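Local coordinates for hypothetical protein (Nostoc punctiforme, PDB 2INB) that probably works with XisF and XisI in the site-specific recombination of nitrogen-fixation genes, and belongs to the PDDEXK nuclease-like clan, at residues I118-I127 and Q132-N140. Sequence-based numbering, arbitrary orientation.
Sequences IAENQVKMLI and QEVIFQWIN
Lys-124 reaches along the C-terminal residue, Asn-140, and grips its carboxylate. Lys-124 CB lies 3.6 Å from Ile-139 O, CG, CD and CE then pass beside Asn-140 OXT, and a bend at the last torsion (chi4 -64°) turns the ammonium back, so that Lys-124 NZ closes a salt bridge of 2.6 Å to Asn-140 OXT. Were this lysine an alanine, the terminal carboxylate would probably lose this countercharge and the chain end be freer to move. Asn-140 is tied a second time through its amide: Asn-140 ND2 donates to Val-123 O over 2.8 Å, from above the carbonyl plane. Past the chain end, strands 125-129 and 134-139 form a beta hairpin at the edge of the mixed sheet, where 134-139 is outermost within the chain and 125-129 pairs on its other side with strand 94-101. Met-125 and Ile-139 are a hydrogen-bonded antiparallel pair; on the sheet face they share with Ile-127, the selenomethionine Met-125 CE, in the conformer given, rests 3.7 Å from Ile-139 CD1. The other face carries Leu-126, whose CD1, in the conformer given, lies over the six-membered ring of Trp-138, while Tyr-97 meets the indole edge-to-face. Further along, a classic beta bulge sets Phe-136 and Gln-137 opposite the single residue Ile-127. Ile-127 O accepts from both backbone N atoms, at 2.8 Å from Phe-136 N and 3.3 Å from Gln-137 N, and Ile-127 CG2 sits at the edge of the Phe-136 ring.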
# COMPACT_ATOMS: atom_id res chain seq x y z
N ILE A 118 6.93 6.14 -6.66
CA ILE A 118 7.73 5.04 -7.16
C ILE A 118 9.19 5.28 -6.78
O ILE A 118 9.88 4.42 -6.26
CB ILE A 118 7.59 4.89 -8.69
CG1 ILE A 118 6.20 4.36 -9.07
CG2 ILE A 118 8.77 4.06 -9.31
CD1 ILE A 118 5.91 2.92 -8.71
N ALA A 119 9.68 6.50 -7.00
CA ALA A 119 11.07 6.80 -6.68
C ALA A 119 11.36 6.71 -5.17
O ALA A 119 12.36 6.15 -4.75
CB ALA A 119 11.43 8.20 -7.18
N GLU A 120 10.47 7.30 -4.36
CA GLU A 120 10.70 7.36 -2.91
C GLU A 120 10.78 5.95 -2.31
O GLU A 120 11.44 5.73 -1.30
CB GLU A 120 9.60 8.15 -2.22
CG GLU A 120 9.57 9.64 -2.51
CD GLU A 120 8.59 10.45 -1.66
OE1 GLU A 120 8.00 9.89 -0.73
OE2 GLU A 120 8.49 11.71 -1.97
N ASN A 121 10.01 5.02 -2.88
CA ASN A 121 9.92 3.66 -2.37
C ASN A 121 10.74 2.62 -3.16
O ASN A 121 10.55 1.41 -2.95
CB ASN A 121 8.44 3.30 -2.28
CG ASN A 121 7.76 4.12 -1.22
OD1 ASN A 121 7.88 3.82 -0.01
ND2 ASN A 121 7.11 5.19 -1.64
N GLN A 122 11.61 3.08 -4.06
CA GLN A 122 12.47 2.21 -4.80
C GLN A 122 11.71 1.09 -5.49
O GLN A 122 12.14 -0.08 -5.54
CB GLN A 122 13.60 1.68 -3.90
CG GLN A 122 14.65 2.70 -3.57
CD GLN A 122 14.25 3.81 -2.59
OE1 GLN A 122 13.59 3.54 -1.57
NE2 GLN A 122 14.69 5.07 -2.87
N VAL A 123 10.57 1.41 -6.08
CA VAL A 123 9.74 0.39 -6.74
C VAL A 123 10.36 0.09 -8.11
O VAL A 123 10.57 0.99 -8.94
CB VAL A 123 8.29 0.87 -6.87
CG1 VAL A 123 7.41 -0.19 -7.58
CG2 VAL A 123 7.67 1.25 -5.51
N LYS A 124 10.64 -1.17 -8.31
CA LYS A 124 11.14 -1.69 -9.57
C LYS A 124 9.93 -2.11 -10.41
O LYS A 124 8.97 -2.66 -9.85
CB LYS A 124 12.06 -2.87 -9.30
CG LYS A 124 13.27 -2.54 -8.46
CD LYS A 124 14.17 -3.77 -8.31
CE LYS A 124 15.25 -3.56 -7.30
NZ LYS A 124 16.19 -2.49 -7.68
N MSE A 125 9.98 -1.87 -11.72
CA MSE A 125 8.80 -2.16 -12.54
C MSE A 125 9.13 -2.97 -13.80
O MSE A 125 10.26 -2.93 -14.32
CB MSE A 125 8.06 -0.88 -12.90
CG MSE A 125 7.48 -0.17 -11.69
SE MSE A 125 6.59 1.51 -12.19
CE MSE A 125 8.25 2.40 -12.72
N LEU A 126 8.15 -3.73 -14.24
CA LEU A 126 8.18 -4.44 -15.51
C LEU A 126 7.10 -3.80 -16.37
O LEU A 126 5.92 -3.91 -16.04
CB LEU A 126 7.95 -5.92 -15.26
CG LEU A 126 7.99 -6.86 -16.47
CD1 LEU A 126 9.33 -6.66 -17.21
CD2 LEU A 126 7.77 -8.31 -16.04
N ILE A 127 7.49 -3.08 -17.42
CA ILE A 127 6.51 -2.47 -18.28
C ILE A 127 6.25 -3.41 -19.45
O ILE A 127 7.18 -3.74 -20.22
CB ILE A 127 6.95 -1.11 -18.80
CG1 ILE A 127 7.48 -0.24 -17.64
CG2 ILE A 127 5.77 -0.44 -19.52
CD1 ILE A 127 6.53 -0.09 -16.48
N GLN A 132 0.73 -6.87 -27.89
CA GLN A 132 1.70 -7.81 -28.44
C GLN A 132 2.25 -8.79 -27.41
O GLN A 132 2.96 -9.74 -27.77
CB GLN A 132 2.87 -7.07 -29.13
CG GLN A 132 2.47 -6.48 -30.45
CD GLN A 132 1.96 -7.54 -31.43
OE1 GLN A 132 2.63 -8.59 -31.64
NE2 GLN A 132 0.81 -7.27 -32.07
N GLU A 133 1.96 -8.57 -26.15
CA GLU A 133 2.36 -9.45 -25.07
C GLU A 133 3.90 -9.59 -25.03
O GLU A 133 4.44 -10.67 -25.19
CB GLU A 133 1.71 -10.83 -25.16
CG GLU A 133 0.20 -10.81 -25.37
CD GLU A 133 -0.41 -12.22 -25.33
OE1 GLU A 133 0.01 -13.08 -26.14
OE2 GLU A 133 -1.24 -12.47 -24.46
N VAL A 134 4.56 -8.45 -24.85
CA VAL A 134 6.01 -8.38 -24.80
C VAL A 134 6.46 -7.44 -23.68
O VAL A 134 5.71 -6.56 -23.23
CB VAL A 134 6.61 -7.85 -26.13
CG1 VAL A 134 6.28 -8.82 -27.28
CG2 VAL A 134 6.14 -6.42 -26.42
N ILE A 135 7.68 -7.69 -23.19
CA ILE A 135 8.31 -6.77 -22.25
C ILE A 135 8.90 -5.57 -23.02
O ILE A 135 9.73 -5.74 -23.92
CB ILE A 135 9.43 -7.45 -21.44
CG1 ILE A 135 8.85 -8.59 -20.61
CG2 ILE A 135 10.20 -6.43 -20.57
CD1 ILE A 135 9.88 -9.34 -19.72
N PHE A 136 8.49 -4.35 -22.61
CA PHE A 136 8.93 -3.10 -23.22
C PHE A 136 10.10 -2.48 -22.45
O PHE A 136 11.03 -1.95 -23.07
CB PHE A 136 7.78 -2.10 -23.22
CG PHE A 136 8.18 -0.69 -23.60
CD1 PHE A 136 8.65 -0.43 -24.85
CD2 PHE A 136 8.12 0.35 -22.66
CE1 PHE A 136 8.99 0.87 -25.23
CE2 PHE A 136 8.51 1.62 -23.02
CZ PHE A 136 8.93 1.88 -24.30
N GLN A 137 10.08 -2.55 -21.11
CA GLN A 137 11.15 -1.92 -20.34
C GLN A 137 11.19 -2.51 -18.92
O GLN A 137 10.17 -2.87 -18.35
CB GLN A 137 10.90 -0.42 -20.25
CG GLN A 137 12.10 0.36 -19.78
CD GLN A 137 11.87 1.84 -19.89
OE1 GLN A 137 10.94 2.29 -20.57
NE2 GLN A 137 12.68 2.62 -19.21
N TRP A 138 12.40 -2.66 -18.40
CA TRP A 138 12.63 -2.88 -16.98
C TRP A 138 13.10 -1.58 -16.35
O TRP A 138 13.98 -0.91 -16.89
CB TRP A 138 13.70 -3.92 -16.81
CG TRP A 138 13.39 -5.30 -17.31
CD1 TRP A 138 13.72 -5.83 -18.52
CD2 TRP A 138 12.72 -6.32 -16.60
NE1 TRP A 138 13.32 -7.15 -18.61
CE2 TRP A 138 12.69 -7.47 -17.42
CE3 TRP A 138 12.21 -6.42 -15.30
CZ2 TRP A 138 12.19 -8.68 -16.99
CZ3 TRP A 138 11.63 -7.61 -14.90
CH2 TRP A 138 11.64 -8.72 -15.73
N ILE A 139 12.49 -1.22 -15.23
CA ILE A 139 12.84 0.03 -14.50
C ILE A 139 13.36 -0.28 -13.08
O ILE A 139 12.72 -1.02 -12.30
CB ILE A 139 11.66 0.93 -14.45
CG1 ILE A 139 11.22 1.28 -15.88
CG2 ILE A 139 11.94 2.19 -13.57
CD1 ILE A 139 10.03 2.12 -15.96
N ASN A 140 14.52 0.31 -12.78
CA ASN A 140 15.15 0.41 -11.42
C ASN A 140 15.69 -0.95 -11.08
O ASN A 140 15.71 -1.78 -11.99
CB ASN A 140 14.20 0.89 -10.32
CG ASN A 140 13.75 2.29 -10.52
OD1 ASN A 140 14.42 3.05 -11.22
ND2 ASN A 140 12.61 2.68 -9.87
OXT ASN A 140 16.10 -1.16 -9.92